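Local coordinates for poly-beta-1,6-N-acetyl-D-glucosamine export protein (Escherichia coli, PDB 4Y25) that exports the biofilm adhesin poly-beta-1,6-N-acetyl-D-glucosamine across the outer membrane through its C-terminal beta-barrel domain, the part modelled here, at residues R166-L171 / Y192-T197; T209-P214 / G239-K244; P214-S219 / F234-G239; D249-L254 / E275-D280. All blocks are in the same frame, centred on the assembly; numbering follows the deposited sequence.

Interaction 1: residues R166-L171 / Y192-T197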
loop_
_atom_site.group_PDB
_atom_site.type_symbol
_atom_site.label_atom_id
_atom_site.label_comp_id
_atom_site.label_asym_id
_atom_site.label_seq_id
_atom_site.Cartn_x
_atom_site.Cartn_y
_atom_site.Cartn_z
ATOM N N ARG A 166 6.991 12.083 11.965
ATOM C CA ARG A 166 7.194 11.991 10.528
ATOM C C ARG A 166 6.018 12.582 9.763
ATOM O O ARG A 166 4.887 12.116 9.894
ATOM C CB ARG A 166 7.399 10.532 10.119
ATOM C CG ARG A 166 7.543 10.317 8.626
ATOM C CD ARG A 166 7.884 8.871 8.322
ATOM N NE ARG A 166 9.136 8.468 8.954
ATOM C CZ ARG A 166 9.637 7.239 8.900
ATOM N NH1 ARG A 166 8.989 6.286 8.244
ATOM N NH2 ARG A 166 10.784 6.963 9.506
ATOM N N HIS A 167 6.287 13.613 8.969
ATOM C CA HIS A 167 5.269 14.174 8.094
ATOM C C HIS A 167 5.576 13.792 6.651
ATOM O O HIS A 167 6.534 14.284 6.060
ATOM C CB HIS A 167 5.189 15.697 8.240
ATOM C CG HIS A 167 5.383 16.183 9.642
ATOM N ND1 HIS A 167 6.631 16.375 10.197
ATOM C CD2 HIS A 167 4.491 16.518 10.605
ATOM C CE1 HIS A 167 6.498 16.807 11.438
ATOM N NE2 HIS A 167 5.208 16.901 11.711
ATOM N N GLU A 168 4.768 12.896 6.096
ATOM C CA GLU A 168 4.945 12.464 4.717
ATOM C C GLU A 168 3.930 13.142 3.807
ATOM O O GLU A 168 2.798 13.398 4.214
ATOM C CB GLU A 168 4.819 10.945 4.606
ATOM C CG GLU A 168 5.858 10.175 5.399
ATOM C CD GLU A 168 5.655 8.675 5.317
ATOM O OE1 GLU A 168 5.978 8.085 4.265
ATOM O OE2 GLU A 168 5.178 8.083 6.305
ATOM N N VAL A 169 4.344 13.450 2.582
ATOM C CA VAL A 169 3.442 14.001 1.573
ATOM C C VAL A 169 3.718 13.339 0.227
ATOM O O VAL A 169 4.874 13.146 -0.151
ATOM C CB VAL A 169 3.593 15.534 1.421
ATOM C CG1 VAL A 169 2.607 16.066 0.392
ATOM C CG2 VAL A 169 3.394 16.238 2.752
ATOM N N SER A 170 2.658 12.985 -0.492
ATOM C CA SER A 170 2.811 12.390 -1.813
ATOM C C SER A 170 1.878 13.051 -2.817
ATOM O O SER A 170 0.805 13.534 -2.462
ATOM C CB SER A 170 2.549 10.884 -1.765
ATOM O OG SER A 170 1.216 10.612 -1.374
ATOM N N LEU A 171 2.302 13.075 -4.075
ATOM C CA LEU A 171 1.477 13.608 -5.149
ATOM C C LEU A 171 1.622 12.739 -6.389
ATOM O O LEU A 171 2.693 12.669 -6.988
ATOM C CB LEU A 171 1.855 15.056 -5.461
ATOM C CG LEU A 171 1.169 15.675 -6.680
ATOM C CD1 LEU A 171 -0.347 15.601 -6.549
ATOM C CD2 LEU A 171 1.622 17.113 -6.872
ATOM N N TYR A 192 7.197 12.608 -3.853
ATOM C CA TYR A 192 7.143 12.190 -2.459
ATOM C C TYR A 192 8.036 13.053 -1.576
ATOM O O TYR A 192 9.147 13.414 -1.960
ATOM C CB TYR A 192 7.539 10.718 -2.333
ATOM C CG TYR A 192 7.601 10.206 -0.911
ATOM C CD1 TYR A 192 6.440 9.994 -0.174
ATOM C CD2 TYR A 192 8.820 9.922 -0.310
ATOM C CE1 TYR A 192 6.495 9.521 1.126
ATOM C CE2 TYR A 192 8.885 9.448 0.988
ATOM C CZ TYR A 192 7.721 9.250 1.701
ATOM O OH TYR A 192 7.791 8.779 2.992
ATOM N N TYR A 193 7.531 13.377 -0.390
ATOM C CA TYR A 193 8.257 14.191 0.576
ATOM C C TYR A 193 8.142 13.575 1.966
ATOM O O TYR A 193 7.053 13.195 2.394
ATOM C CB TYR A 193 7.722 15.626 0.571
ATOM C CG TYR A 193 8.390 16.563 1.556
ATOM C CD1 TYR A 193 9.640 17.109 1.291
ATOM C CD2 TYR A 193 7.760 16.919 2.741
ATOM C CE1 TYR A 193 10.248 17.973 2.186
ATOM C CE2 TYR A 193 8.358 17.781 3.641
ATOM C CZ TYR A 193 9.600 18.305 3.361
ATOM O OH TYR A 193 10.195 19.163 4.259
ATOM N N GLU A 194 9.269 13.464 2.662
ATOM C CA GLU A 194 9.287 12.919 4.016
ATOM C C GLU A 194 10.224 13.715 4.917
ATOM O O GLU A 194 11.376 13.970 4.563
ATOM C CB GLU A 194 9.704 11.445 4.006
ATOM C CG GLU A 194 9.854 10.837 5.398
ATOM C CD GLU A 194 10.429 9.430 5.372
ATOM O OE1 GLU A 194 10.589 8.867 4.267
ATOM O OE2 GLU A 194 10.725 8.888 6.459
ATOM N N GLN A 195 9.723 14.106 6.084
ATOM C CA GLN A 195 10.524 14.844 7.052
ATOM C C GLN A 195 10.391 14.234 8.444
ATOM O O GLN A 195 9.290 13.916 8.891
ATOM C CB GLN A 195 10.119 16.321 7.068
ATOM C CG GLN A 195 10.556 17.090 8.306
ATOM C CD GLN A 195 9.387 17.480 9.190
ATOM O OE1 GLN A 195 8.233 17.435 8.764
ATOM N NE2 GLN A 195 9.680 17.864 10.428
ATOM N N ASN A 196 11.522 14.059 9.121
ATOM C CA ASN A 196 11.533 13.518 10.476
ATOM C C ASN A 196 12.209 14.475 11.451
ATOM O O ASN A 196 12.584 15.586 11.076
ATOM C CB ASN A 196 12.229 12.160 10.500
ATOM C CG ASN A 196 11.447 11.093 9.766
ATOM O OD1 ASN A 196 10.512 10.509 10.311
ATOM N ND2 ASN A 196 11.829 10.829 8.521
ATOM N N THR A 197 12.365 14.051 12.703
ATOM C CA THR A 197 12.931 14.932 13.721
ATOM C C THR A 197 14.063 14.293 14.529
ATOM O O THR A 197 15.115 14.907 14.702
ATOM C CB THR A 197 11.843 15.429 14.700
ATOM O OG1 THR A 197 11.095 14.316 15.202
ATOM C CG2 THR A 197 10.895 16.386 13.994
#
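Arg166 reaches over the backbone seam to Asn196 and Glu194, the lumen-side residues near one end of the antiparallel hairpin that strands 165-179 and 183-195 build in the wall of this 16-stranded barrel. Its chain can be followed outward. CB lies 3.1 Å from Asn196 OD1, and CG passes alongside the same oxygen while also touching Glu194 CG at 4.0 Å. At CD the chain begins to lie against the carboxylate, and a bend there (chi3 -60°) brings the guanidinium round. NE then gives its hydrogen to Asn196 OD1 at 2.8 Å, nearly straight at 176° and on a carbonyl lone pair, with the oxygen in the guanidinium plane. Glu194 OE2 sits over one face instead, 3.0 Å from Arg166 NE, so this salt bridge works through charge without an N-H aimed at it. At the tip, NH2 bonds Asn205 OD1.

Asn196 is gripped from several directions: its ND2 donates to Glu194 OE2 and to the carbonyl of Pro206, and its OD1 also accepts from Asn164 ND2. Glu194 is thereby held between an amide and an arginine. Further along the same face, Glu168 reaches toward the hydroxyl of Tyr192, its carboxylate nearly perpendicular to the ring; the modelled separation is too short to trust in detail.

Outside, the Val169 and Tyr193 side chains meet with CB atoms 4.2 Å apart. Beneath them the backbones close a hydrogen-bonded pair, Val169 N to Tyr193 O and Tyr193 N to Val169 O, each 2.7 Å.

Interaction 2: residues T209-P214 / G239-K244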
loop_
_atom_site.group_PDB
_atom_site.type_symbol
_atom_site.label_atom_id
_atom_site.label_comp_id
_atom_site.label_asym_id
_atom_site.label_seq_id
_atom_site.Cartn_x
_atom_site.Cartn_y
_atom_site.Cartn_z
ATOM N N THR A 209 13.713 14.085 2.867
ATOM C CA THR A 209 13.876 13.394 1.595
ATOM C C THR A 209 12.844 13.879 0.580
ATOM O O THR A 209 11.695 14.148 0.929
ATOM C CB THR A 209 13.746 11.869 1.768
ATOM O OG1 THR A 209 14.569 11.441 2.860
ATOM C CG2 THR A 209 14.171 11.136 0.502
ATOM N N PHE A 210 13.261 13.998 -0.675
ATOM C CA PHE A 210 12.352 14.389 -1.744
ATOM C C PHE A 210 12.685 13.634 -3.025
ATOM O O PHE A 210 13.839 13.602 -3.454
ATOM C CB PHE A 210 12.412 15.900 -1.975
ATOM C CG PHE A 210 11.502 16.381 -3.065
ATOM C CD1 PHE A 210 10.132 16.426 -2.870
ATOM C CD2 PHE A 210 12.014 16.796 -4.281
ATOM C CE1 PHE A 210 9.291 16.871 -3.871
ATOM C CE2 PHE A 210 11.179 17.242 -5.285
ATOM C CZ PHE A 210 9.816 17.280 -5.079
ATOM N N ASP A 211 11.671 13.015 -3.621
ATOM C CA ASP A 211 11.870 12.206 -4.818
ATOM C C ASP A 211 10.974 12.647 -5.969
ATOM O O ASP A 211 9.808 12.986 -5.773
ATOM C CB ASP A 211 11.613 10.724 -4.523
ATOM C CG ASP A 211 12.359 10.229 -3.299
ATOM O OD1 ASP A 211 13.444 10.763 -2.998
ATOM O OD2 ASP A 211 11.858 9.295 -2.639
ATOM N N ILE A 212 11.533 12.638 -7.172
ATOM C CA ILE A 212 10.750 12.819 -8.384
ATOM C C ILE A 212 10.955 11.601 -9.272
ATOM O O ILE A 212 12.041 11.399 -9.810
ATOM C CB ILE A 212 11.150 14.091 -9.149
ATOM C CG1 ILE A 212 10.983 15.326 -8.263
ATOM C CG2 ILE A 212 10.325 14.225 -10.417
ATOM C CD1 ILE A 212 11.405 16.622 -8.931
ATOM N N VAL A 213 9.921 10.779 -9.408
ATOM C CA VAL A 213 10.026 9.572 -10.220
ATOM C C VAL A 213 8.935 9.498 -11.281
ATOM O O VAL A 213 7.806 9.111 -10.985
ATOM C CB VAL A 213 9.952 8.292 -9.359
ATOM C CG1 VAL A 213 10.171 7.063 -10.229
ATOM C CG2 VAL A 213 10.974 8.337 -8.234
ATOM N N PRO A 214 9.266 9.885 -12.522
ATOM C CA PRO A 214 8.343 9.664 -13.636
ATOM C C PRO A 214 8.351 8.197 -14.043
ATOM O O PRO A 214 9.419 7.610 -14.217
ATOM C CB PRO A 214 8.903 10.558 -14.745
ATOM C CG PRO A 214 10.349 10.667 -14.438
ATOM C CD PRO A 214 10.464 10.635 -12.937
ATOM N N GLY A 239 13.975 7.979 -11.981
ATOM C CA GLY A 239 13.853 9.271 -11.330
ATOM C C GLY A 239 15.051 9.637 -10.477
ATOM O O GLY A 239 16.094 8.988 -10.541
ATOM N N ALA A 240 14.899 10.686 -9.676
ATOM C CA ALA A 240 15.970 11.146 -8.801
ATOM C C ALA A 240 15.491 11.268 -7.357
ATOM O O ALA A 240 14.337 11.618 -7.101
ATOM C CB ALA A 240 16.521 12.484 -9.292
ATOM N N SER A 241 16.386 10.976 -6.419
ATOM C CA SER A 241 16.080 11.095 -4.999
ATOM C C SER A 241 17.046 12.034 -4.298
ATOM O O SER A 241 18.262 11.851 -4.365
ATOM C CB SER A 241 16.124 9.728 -4.319
ATOM O OG SER A 241 15.925 9.854 -2.921
ATOM N N TRP A 242 16.502 13.032 -3.612
ATOM C CA TRP A 242 17.328 13.955 -2.847
ATOM C C TRP A 242 17.180 13.726 -1.348
ATOM O O TRP A 242 16.077 13.518 -0.842
ATOM C CB TRP A 242 16.981 15.405 -3.188
ATOM C CG TRP A 242 17.732 16.405 -2.357
ATOM C CD1 TRP A 242 18.969 16.921 -2.614
ATOM C CD2 TRP A 242 17.292 17.011 -1.134
ATOM N NE1 TRP A 242 19.326 17.810 -1.628
ATOM C CE2 TRP A 242 18.314 17.882 -0.708
ATOM C CE3 TRP A 242 16.133 16.900 -0.361
ATOM C CZ2 TRP A 242 18.210 18.640 0.456
ATOM C CZ3 TRP A 242 16.033 17.653 0.797
ATOM C CH2 TRP A 242 17.064 18.512 1.191
ATOM N N GLN A 243 18.309 13.761 -0.649
ATOM C CA GLN A 243 18.332 13.649 0.802
ATOM C C GLN A 243 19.348 14.639 1.369
ATOM O O GLN A 243 20.516 14.635 0.977
ATOM C CB GLN A 243 18.670 12.219 1.230
ATOM C CG GLN A 243 18.628 11.987 2.733
ATOM C CD GLN A 243 19.083 10.591 3.119
ATOM O OE1 GLN A 243 19.346 9.751 2.258
ATOM N NE2 GLN A 243 19.181 10.339 4.420
ATOM N N LYS A 244 18.891 15.489 2.283
ATOM C CA LYS A 244 19.734 16.521 2.874
ATOM C C LYS A 244 20.897 15.878 3.627
ATOM O O LYS A 244 20.725 14.828 4.250
ATOM C CB LYS A 244 18.888 17.425 3.780
ATOM C CG LYS A 244 19.623 18.316 4.765
ATOM C CD LYS A 244 18.660 19.404 5.251
ATOM C CE LYS A 244 18.943 19.874 6.669
ATOM N NZ LYS A 244 20.253 19.408 7.174
#
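Asp211 and Ser241 meet on the lumen side of the antiparallel hairpin formed by strands 208-225 and 228-243 of the barrel. They are a non-hydrogen-bonded backbone pair, and their side chains supply the bond instead: Ser241 OG donates to Asp211 OD1 at 2.6 Å, approaching from above the carboxylate plane. The serine hydroxyl gets there because it stands opposite its own backbone N (chi1 176°), which swings it across to the neighbouring strand. Beside this pair, the methyl CG2 of Thr209 packs 4.1 Å from Ser241 OG, and Thr209 OG1 approaches Gln243 CG.

The opposite face is apolar. Trp242 brings CE3 of its indole to 4.2 Å from Phe210 CB, while the Phe210 ring leads away from it. Ile212 and Ala240 continue this outward-facing row. Between the faces, two hydrogen-bonded pairs, Phe210 with Trp242 and Ile212 with Ala240, exchange four backbone bonds. Where strand 208-225 is interrupted, Pro214 CD comes to 4.0 Å from Gly239 CA.

The second shell holds the polar groups in place. Gln243, fully extended into the lumen, has its NE2 at Asp280 OD1, in a hydrogen bond modelled too short to trust in detail. Arg277, from strand 266-278, fixes the carboxylate of Asp211 at its second oxygen and probably helps keep it ionised, through a salt bridge between Arg277 NH2 and Asp211 OD2.

Interaction 3: residues P214-S219 / F234-G239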
loop_
_atom_site.group_PDB
_atom_site.type_symbol
_atom_site.label_atom_id
_atom_site.label_comp_id
_atom_site.label_asym_id
_atom_site.label_seq_id
_atom_site.Cartn_x
_atom_site.Cartn_y
_atom_site.Cartn_z
ATOM N N PRO A 214 9.266 9.885 -12.522
ATOM C CA PRO A 214 8.343 9.664 -13.636
ATOM C C PRO A 214 8.351 8.197 -14.043
ATOM O O PRO A 214 9.419 7.610 -14.217
ATOM C CB PRO A 214 8.903 10.558 -14.745
ATOM C CG PRO A 214 10.349 10.667 -14.438
ATOM C CD PRO A 214 10.464 10.635 -12.937
ATOM N N ALA A 215 7.168 7.609 -14.176
ATOM C CA ALA A 215 7.065 6.189 -14.470
ATOM C C ALA A 215 5.872 5.900 -15.360
ATOM O O ALA A 215 4.914 6.673 -15.396
ATOM C CB ALA A 215 6.966 5.393 -13.183
ATOM N N PHE A 216 5.933 4.786 -16.082
ATOM C CA PHE A 216 4.790 4.351 -16.870
ATOM C C PHE A 216 4.406 2.928 -16.501
ATOM O O PHE A 216 5.202 2.182 -15.929
ATOM C CB PHE A 216 5.078 4.454 -18.374
ATOM C CG PHE A 216 5.795 3.262 -18.948
ATOM C CD1 PHE A 216 7.166 3.125 -18.809
ATOM C CD2 PHE A 216 5.096 2.284 -19.640
ATOM C CE1 PHE A 216 7.826 2.030 -19.342
ATOM C CE2 PHE A 216 5.749 1.187 -20.174
ATOM C CZ PHE A 216 7.115 1.060 -20.025
ATOM N N GLU A 217 3.171 2.565 -16.817
ATOM C CA GLU A 217 2.697 1.208 -16.614
ATOM C C GLU A 217 1.947 0.766 -17.858
ATOM O O GLU A 217 1.209 1.552 -18.456
ATOM C CB GLU A 217 1.801 1.117 -15.377
ATOM C CG GLU A 217 1.404 -0.299 -15.002
ATOM C CD GLU A 217 0.530 -0.353 -13.765
ATOM O OE1 GLU A 217 1.030 -0.775 -12.701
ATOM O OE2 GLU A 217 -0.659 0.023 -13.858
ATOM N N ALA A 218 2.150 -0.484 -18.255
ATOM C CA ALA A 218 1.489 -1.018 -19.438
ATOM C C ALA A 218 0.799 -2.339 -19.128
ATOM O O ALA A 218 1.446 -3.312 -18.750
ATOM C CB ALA A 218 2.491 -1.192 -20.571
ATOM N N SER A 219 -0.520 -2.360 -19.280
ATOM C CA SER A 219 -1.294 -3.580 -19.087
ATOM C C SER A 219 -1.579 -4.244 -20.426
ATOM O O SER A 219 -2.307 -3.697 -21.253
ATOM C CB SER A 219 -2.608 -3.286 -18.361
ATOM O OG SER A 219 -2.374 -2.759 -17.067
ATOM N N PHE A 234 3.491 -4.683 -17.002
ATOM C CA PHE A 234 4.869 -4.217 -16.996
ATOM C C PHE A 234 4.923 -2.750 -16.600
ATOM O O PHE A 234 4.186 -1.927 -17.142
ATOM C CB PHE A 234 5.529 -4.417 -18.360
ATOM C CG PHE A 234 6.906 -3.830 -18.448
ATOM C CD1 PHE A 234 7.932 -4.324 -17.659
ATOM C CD2 PHE A 234 7.173 -2.778 -19.310
ATOM C CE1 PHE A 234 9.205 -3.782 -17.731
ATOM C CE2 PHE A 234 8.444 -2.234 -19.387
ATOM C CZ PHE A 234 9.460 -2.737 -18.596
ATOM N N SER A 235 5.792 -2.429 -15.646
ATOM C CA SER A 235 5.948 -1.052 -15.194
ATOM C C SER A 235 7.423 -0.708 -15.028
ATOM O O SER A 235 8.224 -1.552 -14.621
ATOM C CB SER A 235 5.205 -0.823 -13.876
ATOM O OG SER A 235 5.740 -1.632 -12.842
ATOM N N ALA A 236 7.774 0.533 -15.348
ATOM C CA ALA A 236 9.157 0.985 -15.266
ATOM C C ALA A 236 9.233 2.464 -14.908
ATOM O O ALA A 236 8.402 3.266 -15.342
ATOM C CB ALA A 236 9.879 0.722 -16.577
ATOM N N GLY A 237 10.237 2.820 -14.114
ATOM C CA GLY A 237 10.410 4.193 -13.683
ATOM C C GLY A 237 11.864 4.569 -13.492
ATOM O O GLY A 237 12.661 3.783 -12.974
ATOM N N VAL A 238 12.210 5.774 -13.933
ATOM C CA VAL A 238 13.538 6.334 -13.713
ATOM C C VAL A 238 13.395 7.741 -13.154
ATOM O O VAL A 238 12.763 8.596 -13.772
ATOM C CB VAL A 238 14.374 6.380 -15.006
ATOM C CG1 VAL A 238 15.737 6.993 -14.728
ATOM C CG2 VAL A 238 14.526 4.987 -15.603
ATOM N N GLY A 239 13.975 7.979 -11.981
ATOM C CA GLY A 239 13.853 9.271 -11.330
ATOM C C GLY A 239 15.051 9.637 -10.477
ATOM O O GLY A 239 16.094 8.988 -10.541
#
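Phe216 and Ala236, on strands 208-225 and 228-243 of one antiparallel hairpin, exchange both of their backbone hydrogen bonds, Phe216 N to Ala236 O at 3.0 Å and Ala236 N to Phe216 O at 3.1 Å. Two residues on, Ala218 and Phe234 do the same: Ala218 N donates to Phe234 O at 2.7 Å, and Phe234 N to Ala218 O at 3.0 Å. At the other end the pattern falters. Pro214 has no N-H to offer, its ring carbons lie against the carbonyl of Val238, and across this contact its oxygen takes a weak bond from Val238 N, 3.4 Å long.

The intervening residues turn their polar backbone atoms away from each other, to the flanking strands. Ala215 and Glu217 bond with Leu188 and Asp186 of strand 183-195; Ser235 and Gly237 bond with Gly255 and Gln253 of strand 247-262.

Side chains add apolar contact. Phe216 has its CG between the backbone N and the carbonyl carbon (chi1 85°), which carries the ring over the partner strand. CE1 reaches Ala236 CB at 3.7 Å, and CZ reaches Phe234 CE2 at 3.6 Å, with the two ring planes inclined at 71°. On the lumen side, Glu217 CG packs against Ser235 CB.

With most of the backbone polarity taken up by strand pairing, and phenylalanines and alanines left on the outer surface, the chemistry suits a barrel wall that probably faces lipid, while a carboxylate and a hydroxyl are kept for the interior.

Interaction 4: residues D249-L254 / E275-D280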
loop_
_atom_site.group_PDB
_atom_site.type_symbol
_atom_site.label_atom_id
_atom_site.label_comp_id
_atom_site.label_asym_id
_atom_site.label_seq_id
_atom_site.Cartn_x
_atom_site.Cartn_y
_atom_site.Cartn_z
ATOM N N ASP A 249 20.951 11.185 -5.883
ATOM C CA ASP A 249 21.327 10.162 -6.846
ATOM C C ASP A 249 20.083 9.685 -7.592
ATOM O O ASP A 249 18.990 10.218 -7.401
ATOM C CB ASP A 249 22.038 8.990 -6.165
ATOM C CG ASP A 249 23.110 8.371 -7.047
ATOM O OD1 ASP A 249 23.017 8.507 -8.286
ATOM O OD2 ASP A 249 24.048 7.753 -6.504
ATOM N N VAL A 250 20.258 8.679 -8.439
ATOM C CA VAL A 250 19.207 8.251 -9.354
ATOM C C VAL A 250 18.296 7.181 -8.738
ATOM O O VAL A 250 18.730 6.365 -7.925
ATOM C CB VAL A 250 19.828 7.727 -10.677
ATOM C CG1 VAL A 250 20.714 6.519 -10.414
ATOM C CG2 VAL A 250 18.754 7.407 -11.710
ATOM N N VAL A 251 17.021 7.213 -9.116
ATOM C CA VAL A 251 16.070 6.184 -8.719
ATOM C C VAL A 251 15.605 5.405 -9.941
ATOM O O VAL A 251 15.185 5.988 -10.939
ATOM C CB VAL A 251 14.842 6.783 -8.004
ATOM C CG1 VAL A 251 13.767 5.720 -7.793
ATOM C CG2 VAL A 251 15.251 7.391 -6.687
ATOM N N THR A 252 15.688 4.085 -9.863
ATOM C CA THR A 252 15.198 3.240 -10.940
ATOM C C THR A 252 14.302 2.145 -10.371
ATOM O O THR A 252 14.567 1.606 -9.295
ATOM C CB THR A 252 16.357 2.617 -11.744
ATOM O OG1 THR A 252 15.828 1.800 -12.795
ATOM C CG2 THR A 252 17.238 1.769 -10.847
ATOM N N GLN A 253 13.224 1.832 -11.080
ATOM C CA GLN A 253 12.302 0.811 -10.603
ATOM C C GLN A 253 11.654 0.040 -11.746
ATOM O O GLN A 253 11.291 0.609 -12.777
ATOM C CB GLN A 253 11.230 1.441 -9.709
ATOM C CG GLN A 253 10.450 2.565 -10.359
ATOM C CD GLN A 253 9.646 3.363 -9.353
ATOM O OE1 GLN A 253 9.926 3.330 -8.154
ATOM N NE2 GLN A 253 8.643 4.088 -9.837
ATOM N N LEU A 254 11.528 -1.268 -11.548
ATOM C CA LEU A 254 10.930 -2.155 -12.535
ATOM C C LEU A 254 9.957 -3.107 -11.864
ATOM O O LEU A 254 10.179 -3.544 -10.735
ATOM C CB LEU A 254 12.001 -2.954 -13.279
ATOM C CG LEU A 254 12.951 -2.194 -14.205
ATOM C CD1 LEU A 254 14.170 -3.047 -14.519
ATOM C CD2 LEU A 254 12.236 -1.787 -15.481
ATOM N N GLU A 275 13.840 -2.299 -7.232
ATOM C CA GLU A 275 14.066 -0.865 -7.116
ATOM C C GLU A 275 15.439 -0.582 -6.521
ATOM O O GLU A 275 15.946 -1.340 -5.691
ATOM C CB GLU A 275 12.968 -0.204 -6.277
ATOM C CG GLU A 275 13.289 -0.052 -4.802
ATOM C CD GLU A 275 12.190 0.659 -4.042
ATOM O OE1 GLU A 275 11.829 1.792 -4.432
ATOM O OE2 GLU A 275 11.686 0.085 -3.053
ATOM N N LYS A 276 16.041 0.510 -6.970
ATOM C CA LYS A 276 17.369 0.890 -6.519
ATOM C C LYS A 276 17.417 2.396 -6.302
ATOM O O LYS A 276 17.412 3.174 -7.256
ATOM C CB LYS A 276 18.424 0.447 -7.535
ATOM C CG LYS A 276 19.863 0.541 -7.052
ATOM C CD LYS A 276 20.811 0.038 -8.131
ATOM C CE LYS A 276 22.245 -0.043 -7.642
ATOM N NZ LYS A 276 23.149 -0.518 -8.726
ATOM N N ARG A 277 17.440 2.800 -5.038
ATOM C CA ARG A 277 17.488 4.211 -4.686
ATOM C C ARG A 277 18.544 4.434 -3.604
ATOM O O ARG A 277 18.958 3.488 -2.936
ATOM C CB ARG A 277 16.108 4.696 -4.221
ATOM C CG ARG A 277 15.640 4.111 -2.901
ATOM C CD ARG A 277 14.283 4.673 -2.495
ATOM N NE ARG A 277 14.259 6.135 -2.495
ATOM C CZ ARG A 277 14.536 6.891 -1.436
ATOM N NH1 ARG A 277 14.864 6.326 -0.282
ATOM N NH2 ARG A 277 14.485 8.213 -1.531
ATOM N N PRO A 278 19.003 5.683 -3.442
ATOM C CA PRO A 278 19.998 5.963 -2.402
ATOM C C PRO A 278 19.411 6.052 -0.994
ATOM O O PRO A 278 18.364 6.664 -0.795
ATOM C CB PRO A 278 20.571 7.316 -2.831
ATOM C CG PRO A 278 19.471 7.957 -3.601
ATOM C CD PRO A 278 18.791 6.841 -4.330
ATOM N N TYR A 279 20.089 5.428 -0.034
ATOM C CA TYR A 279 19.772 5.586 1.382
ATOM C C TYR A 279 21.021 6.048 2.130
ATOM O O TYR A 279 21.974 5.280 2.277
ATOM C CB TYR A 279 19.268 4.279 1.998
ATOM C CG TYR A 279 18.103 3.618 1.291
ATOM C CD1 TYR A 279 16.789 3.958 1.603
ATOM C CD2 TYR A 279 18.318 2.630 0.338
ATOM C CE1 TYR A 279 15.723 3.339 0.970
ATOM C CE2 TYR A 279 17.260 2.007 -0.299
ATOM C CZ TYR A 279 15.966 2.364 0.020
ATOM O OH TYR A 279 14.914 1.743 -0.619
ATOM N N ASP A 280 21.010 7.292 2.604
ATOM C CA ASP A 280 22.155 7.873 3.309
ATOM C C ASP A 280 23.452 7.752 2.513
ATOM O O ASP A 280 24.482 7.347 3.052
ATOM C CB ASP A 280 22.340 7.217 4.681
ATOM C CG ASP A 280 21.299 7.657 5.687
ATOM O OD1 ASP A 280 20.652 8.701 5.459
ATOM O OD2 ASP A 280 21.136 6.963 6.714
#
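Asp249 CB rests against the Pro278 ring, 3.8 Å from its CG. The aspartate's carboxylate turns back on its own chain, where OD1 accepts the N-H of Val250, so what it offers across the contact is its methylene. Val250 points its side chain away from the partner strand, and its carbonyl oxygen lies 3.6 Å from Pro278 CD; proline has no amide hydrogen to give, and that oxygen instead takes a bond from Arg283 NE of strand 283-297.

Val251 comes next, its CG2 side by side with the first carbon of Arg277, 3.8 Å from CB. Beyond that carbon the arginine bends at chi3 (-53°) and carries NH2 to Asp211 of strand 208-225, its salt-bridge partner.

At Thr252 regular pairing begins. Its N donates to Lys276 O at 3.3 Å, and its O accepts from Lys276 N at 3.0 Å. Above this pair, on the outer side, Thr252 CG2 touches Lys276 CB at 3.8 Å, and the lysine then runs out fully extended, its NZ ending near the like-charged guanidinium of Arg283. Gln253 and Glu275 follow as a non-hydrogen-bonded pair on the lumen side; their CB atoms meet at 4.2 Å, and each chain continues inward.

Regular pairing that stops short of the proline ending strand 266-278 is the arrangement here, within an antiparallel hairpin of strands 247-262 and 266-278 in the outer-membrane beta barrel.

In the fold
All four contacts are steps round one barrel wall, across the consecutive strands from 165-179 to 266-278. Interactions 2 and 3 occupy the same hairpin, their centres about 16 Å apart, and share Pro214 and Gly239. Interaction 1 abuts interaction 2, about 12 Å centre to centre, through backbone bonds from Thr209 and Asp211 to Glu194 and Tyr192. Interaction 4 lies closest to interaction 2, with centres about 9 Å apart, and Arg277 links them on the lumen side. It also borders interaction 3 through Gly237 and Gln253. Interactions 1 and 4 do not touch. Together their inward polar residues line part of the interior of the export barrel.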